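Local atomic coordinates of mandelate racemase / muconate lactonizing enzyme (Burkholderia pseudomallei, PDB entry 2POD), a protein that is of unknown function but belongs to the enolase superfamily, whose barrel carries a metal ion, and is probably a lyase. Residues Ile105-Thr119 with Val367-Leu380. Numbering follows the deposited sequence.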
loop_
_atom_site.group_PDB
_atom_site.type_symbol
_atom_site.label_atom_id
_atom_site.label_comp_id
_atom_site.label_asym_id
_atom_site.label_seq_id
_atom_site.Cartn_x
_atom_site.Cartn_y
_atom_site.Cartn_z
ATOM N N ILE B 105 -4.512 37.356 22.803
ATOM C CA ILE B 105 -3.899 36.437 21.844
ATOM C C ILE B 105 -4.933 35.544 21.145
ATOM O O ILE B 105 -4.893 35.411 19.920
ATOM C CB ILE B 105 -2.712 35.652 22.472
ATOM C CG1 ILE B 105 -1.459 36.529 22.457
ATOM C CG2 ILE B 105 -2.433 34.339 21.724
ATOM C CD1 ILE B 105 -0.338 36.018 23.337
ATOM N N TYR B 106 -5.893 35.018 21.912
ATOM C CA TYR B 106 -6.991 34.211 21.368
ATOM C C TYR B 106 -7.766 34.852 20.216
ATOM O O TYR B 106 -8.275 34.145 19.342
ATOM C CB TYR B 106 -7.945 33.701 22.461
ATOM C CG TYR B 106 -8.826 34.743 23.146
ATOM C CD1 TYR B 106 -9.940 35.292 22.502
ATOM C CD2 TYR B 106 -8.576 35.134 24.461
ATOM C CE1 TYR B 106 -10.746 36.231 23.128
ATOM C CE2 TYR B 106 -9.389 36.068 25.102
ATOM C CZ TYR B 106 -10.471 36.607 24.429
ATOM O OH TYR B 106 -11.274 37.529 25.048
ATOM N N GLN B 107 -7.842 36.183 20.229
ATOM C CA GLN B 107 -8.494 36.949 19.180
ATOM C C GLN B 107 -7.628 37.003 17.932
ATOM O O GLN B 107 -8.130 36.827 16.822
ATOM C CB GLN B 107 -8.823 38.372 19.663
ATOM C CG GLN B 107 -9.528 39.238 18.630
ATOM C CD GLN B 107 -10.800 38.608 18.116
ATOM O OE1 GLN B 107 -11.725 38.331 18.884
ATOM N NE2 GLN B 107 -10.855 38.368 16.810
ATOM N N LEU B 108 -6.332 37.247 18.128
ATOM C CA LEU B 108 -5.370 37.342 17.032
ATOM C C LEU B 108 -5.114 36.006 16.344
ATOM O O LEU B 108 -4.668 35.972 15.193
ATOM C CB LEU B 108 -4.043 37.888 17.532
ATOM C CG LEU B 108 -3.982 39.275 18.164
ATOM C CD1 LEU B 108 -2.634 39.376 18.829
ATOM C CD2 LEU B 108 -4.139 40.364 17.120
ATOM N N LEU B 109 -5.378 34.918 17.064
ATOM C CA LEU B 109 -5.445 33.588 16.482
ATOM C C LEU B 109 -6.693 33.356 15.621
ATOM O O LEU B 109 -6.706 32.449 14.798
ATOM C CB LEU B 109 -5.362 32.513 17.580
ATOM C CG LEU B 109 -4.186 32.468 18.559
ATOM C CD1 LEU B 109 -4.394 31.372 19.593
ATOM C CD2 LEU B 109 -2.850 32.306 17.850
ATOM N N GLY B 110 -7.739 34.152 15.826
ATOM C CA GLY B 110 -8.975 34.033 15.049
ATOM C C GLY B 110 -10.245 34.137 15.875
ATOM O O GLY B 110 -11.342 33.928 15.362
ATOM N N GLY B 111 -10.103 34.461 17.157
ATOM C CA GLY B 111 -11.256 34.635 18.041
ATOM C C GLY B 111 -11.501 33.403 18.886
ATOM O O GLY B 111 -11.066 32.312 18.533
ATOM N N LYS B 112 -12.204 33.573 19.999
ATOM C CA LYS B 112 -12.595 32.432 20.832
ATOM C C LYS B 112 -13.741 31.607 20.223
ATOM O O LYS B 112 -14.559 32.129 19.457
ATOM C CB LYS B 112 -12.906 32.877 22.277
ATOM C CG LYS B 112 -14.269 33.541 22.483
ATOM C CD LYS B 112 -14.137 34.964 23.000
ATOM C CE LYS B 112 -14.357 35.042 24.507
ATOM N NZ LYS B 112 -15.669 35.658 24.862
ATOM N N CYS B 113 -13.779 30.319 20.558
ATOM C CA CYS B 113 -14.915 29.450 20.238
ATOM C C CYS B 113 -15.648 29.061 21.511
ATOM O O CYS B 113 -16.764 28.534 21.467
ATOM C CB CYS B 113 -14.439 28.193 19.504
ATOM S SG CYS B 113 -13.673 28.547 17.903
ATOM N N ARG B 114 -15.002 29.327 22.644
ATOM C CA ARG B 114 -15.571 29.091 23.964
ATOM C C ARG B 114 -15.072 30.179 24.932
ATOM O O ARG B 114 -14.036 30.806 24.685
ATOM C CB ARG B 114 -15.177 27.691 24.462
ATOM C CG ARG B 114 -13.662 27.456 24.551
ATOM C CD ARG B 114 -13.297 25.974 24.594
ATOM N NE ARG B 114 -13.814 25.232 23.441
ATOM C CZ ARG B 114 -13.249 25.197 22.235
ATOM N NH1 ARG B 114 -12.119 25.859 21.990
ATOM N NH2 ARG B 114 -13.821 24.491 21.264
ATOM N N ASP B 115 -15.810 30.399 26.022
ATOM C CA ASP B 115 -15.377 31.325 27.083
ATOM C C ASP B 115 -14.380 30.687 28.050
ATOM O O ASP B 115 -13.373 31.300 28.405
ATOM C CB ASP B 115 -16.573 31.872 27.871
ATOM C CG ASP B 115 -17.548 32.647 27.002
ATOM O OD1 ASP B 115 -18.773 32.509 27.230
ATOM O OD2 ASP B 115 -17.094 33.388 26.099
ATOM N N THR B 116 -14.685 29.467 28.489
ATOM C CA THR B 116 -13.762 28.652 29.269
ATOM C C THR B 116 -13.544 27.322 28.558
ATOM O O THR B 116 -14.357 26.916 27.721
ATOM C CB THR B 116 -14.318 28.351 30.677
ATOM O OG1 THR B 116 -15.557 27.631 30.569
ATOM C CG2 THR B 116 -14.526 29.640 31.487
ATOM N N ILE B 117 -12.455 26.641 28.903
ATOM C CA ILE B 117 -12.249 25.258 28.492
ATOM C C ILE B 117 -12.076 24.370 29.709
ATOM O O ILE B 117 -11.484 24.788 30.700
ATOM C CB ILE B 117 -11.066 25.108 27.494
ATOM C CG1 ILE B 117 -10.947 23.664 26.989
ATOM C CG2 ILE B 117 -9.764 25.650 28.072
ATOM C CD1 ILE B 117 -10.059 23.486 25.798
ATOM N N ARG B 118 -12.629 23.160 29.632
ATOM C CA ARG B 118 -12.386 22.092 30.597
ATOM C C ARG B 118 -10.898 21.891 30.857
ATOM O O ARG B 118 -10.088 21.835 29.925
ATOM C CB ARG B 118 -13.014 20.790 30.091
ATOM C CG ARG B 118 -13.011 19.649 31.087
ATOM C CD ARG B 118 -13.925 18.541 30.617
ATOM N NE ARG B 118 -13.790 17.339 31.434
ATOM C CZ ARG B 118 -13.169 16.231 31.045
ATOM N NH1 ARG B 118 -12.616 16.154 29.838
ATOM N NH2 ARG B 118 -13.111 15.190 31.865
ATOM N N THR B 119 -10.545 21.818 32.134
ATOM C CA THR B 119 -9.187 21.491 32.530
ATOM C C THR B 119 -9.103 20.053 33.024
ATOM O O THR B 119 -10.117 19.454 33.367
ATOM C CB THR B 119 -8.635 22.499 33.568
ATOM O OG1 THR B 119 -7.206 22.483 33.533
ATOM C CG2 THR B 119 -9.125 22.190 34.991
ATOM N N VAL B 367 -8.841 29.000 37.352
ATOM C CA VAL B 367 -9.504 27.699 37.385
ATOM C C VAL B 367 -10.713 27.696 38.316
ATOM O O VAL B 367 -10.576 27.872 39.531
ATOM C CB VAL B 367 -8.528 26.557 37.746
ATOM C CG1 VAL B 367 -9.248 25.215 37.758
ATOM C CG2 VAL B 367 -7.380 26.518 36.752
ATOM N N LYS B 368 -11.892 27.497 37.729
ATOM C CA LYS B 368 -13.137 27.346 38.481
ATOM C C LYS B 368 -14.053 26.291 37.853
ATOM O O LYS B 368 -14.283 26.303 36.638
ATOM C CB LYS B 368 -13.864 28.694 38.575
ATOM C CG LYS B 368 -14.786 28.829 39.783
ATOM C CD LYS B 368 -15.742 30.001 39.610
ATOM C CE LYS B 368 -16.694 30.123 40.788
ATOM N NZ LYS B 368 -17.793 29.121 40.725
ATOM N N ASP B 369 -14.565 25.395 38.700
ATOM C CA ASP B 369 -15.486 24.307 38.320
ATOM C C ASP B 369 -14.964 23.334 37.257
ATOM O O ASP B 369 -15.697 22.936 36.344
ATOM C CB ASP B 369 -16.883 24.835 37.963
ATOM C CG ASP B 369 -17.480 25.703 39.057
ATOM O OD1 ASP B 369 -17.208 25.439 40.252
ATOM O OD2 ASP B 369 -18.226 26.649 38.717
ATOM N N GLY B 370 -13.693 22.957 37.394
ATOM C CA GLY B 370 -13.027 22.066 36.450
ATOM C C GLY B 370 -12.770 22.689 35.090
ATOM O O GLY B 370 -12.592 21.973 34.103
ATOM N N HIS B 371 -12.747 24.021 35.046
ATOM C CA HIS B 371 -12.679 24.771 33.797
ATOM C C HIS B 371 -11.736 25.961 33.955
ATOM O O HIS B 371 -11.653 26.546 35.031
ATOM C CB HIS B 371 -14.075 25.260 33.386
ATOM C CG HIS B 371 -14.899 24.230 32.673
ATOM N ND1 HIS B 371 -15.236 24.340 31.340
ATOM C CD2 HIS B 371 -15.467 23.080 33.110
ATOM C CE1 HIS B 371 -15.968 23.298 30.985
ATOM N NE2 HIS B 371 -16.122 22.518 32.040
ATOM N N ILE B 372 -11.044 26.316 32.877
ATOM C CA ILE B 372 -9.950 27.289 32.909
ATOM C C ILE B 372 -10.150 28.344 31.807
ATOM O O ILE B 372 -10.705 28.045 30.743
ATOM C CB ILE B 372 -8.541 26.579 32.848
ATOM C CG1 ILE B 372 -7.386 27.560 33.083
ATOM C CG2 ILE B 372 -8.346 25.790 31.548
ATOM C CD1 ILE B 372 -6.010 26.906 33.177
ATOM N N THR B 373 -9.738 29.580 32.082
ATOM C CA THR B 373 -9.839 30.684 31.123
ATOM C C THR B 373 -8.626 31.608 31.239
ATOM O O THR B 373 -7.801 31.419 32.116
ATOM C CB THR B 373 -11.163 31.471 31.296
ATOM O OG1 THR B 373 -11.304 32.423 30.232
ATOM C CG2 THR B 373 -11.212 32.193 32.649
ATOM N N VAL B 374 -8.511 32.590 30.348
ATOM C CA VAL B 374 -7.351 33.496 30.339
ATOM C C VAL B 374 -7.488 34.621 31.379
ATOM O O VAL B 374 -8.608 34.965 31.768
ATOM C CB VAL B 374 -7.092 34.107 28.923
ATOM C CG1 VAL B 374 -6.638 33.037 27.949
ATOM C CG2 VAL B 374 -8.319 34.831 28.392
ATOM N N PRO B 375 -6.353 35.201 31.828
ATOM C CA PRO B 375 -6.395 36.563 32.383
ATOM C C PRO B 375 -6.810 37.599 31.337
ATOM O O PRO B 375 -6.434 37.478 30.167
ATOM C CB PRO B 375 -4.946 36.813 32.815
ATOM C CG PRO B 375 -4.131 35.864 31.994
ATOM C CD PRO B 375 -4.988 34.644 31.866
ATOM N N ASP B 376 -7.580 38.598 31.770
ATOM C CA ASP B 376 -8.022 39.695 30.905
ATOM C C ASP B 376 -6.866 40.552 30.396
ATOM O O ASP B 376 -5.872 40.763 31.093
ATOM C CB ASP B 376 -9.033 40.587 31.640
ATOM C CG ASP B 376 -10.475 40.230 31.315
ATOM O OD1 ASP B 376 -11.123 41.004 30.576
ATOM O OD2 ASP B 376 -10.962 39.183 31.799
ATOM N N GLY B 377 -7.009 41.041 29.172
ATOM C CA GLY B 377 -6.159 42.101 28.666
ATOM C C GLY B 377 -5.401 41.700 27.419
ATOM O O GLY B 377 -5.393 40.522 27.050
ATOM N N PRO B 378 -4.754 42.679 26.763
ATOM C CA PRO B 378 -4.060 42.482 25.493
ATOM C C PRO B 378 -2.864 41.532 25.614
ATOM O O PRO B 378 -2.307 41.382 26.704
ATOM C CB PRO B 378 -3.596 43.897 25.124
ATOM C CG PRO B 378 -4.462 44.812 25.928
ATOM C CD PRO B 378 -4.668 44.079 27.209
ATOM N N GLY B 379 -2.489 40.902 24.500
ATOM C CA GLY B 379 -1.488 39.831 24.488
ATOM C C GLY B 379 -1.836 38.644 25.371
ATOM O O GLY B 379 -2.985 38.179 25.388
ATOM N N LEU B 380 -0.833 38.159 26.103
ATOM C CA LEU B 380 -1.024 37.133 27.130
ATOM C C LEU B 380 -1.993 37.566 28.234
ATOM O O LEU B 380 -2.762 36.751 28.742
ATOM C CB LEU B 380 0.320 36.753 27.769
ATOM C CG LEU B 380 1.499 36.266 26.920
ATOM C CD1 LEU B 380 2.774 36.455 27.700
ATOM C CD2 LEU B 380 1.330 34.797 26.564
#
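Ile117 and Ile372 form the hydrogen-bonded pair of a short antiparallel ladder, in which strand 371-373, the second strand of a hairpin, pairs antiparallel but strongly splayed with strand 117-122 of the enolase-superfamily barrel. Ile117 N reaches Ile372 O at 2.9 Å, and Ile372 N returns to Ile117 O at 2.7 Å. Past this pair Thr119 N meets Gly370 O (2.8 Å), while before it Thr373 OG1 donates to Asp115 O.

His371 can be followed outward. Its CB lies near Ile117 O and Thr116 OG1; CG, set beside its own backbone N (chi1 -82°), meets Arg118 CA and N and starts a ring that lies flat over Arg118, whose CA sits 3.7 Å from the ring centroid in a CH-pi contact. CD2 lies against the same CA, ND1 makes a weak hydrogen bond with Thr116 OG1, and CE1 and NE2 reach Arg118 CB. Beyond CG, which still touches Gly370 O, the extended Arg118 chain leads away to a salt bridge with Asp216.

On the opposite sheet face the CG2 methyls of Ile117 and Ile372 touch. At the far end of the contact, Ile105 N bonds to Gly379 O, and Ile105 CD1 rests 3.8 Å from Leu380 CD2.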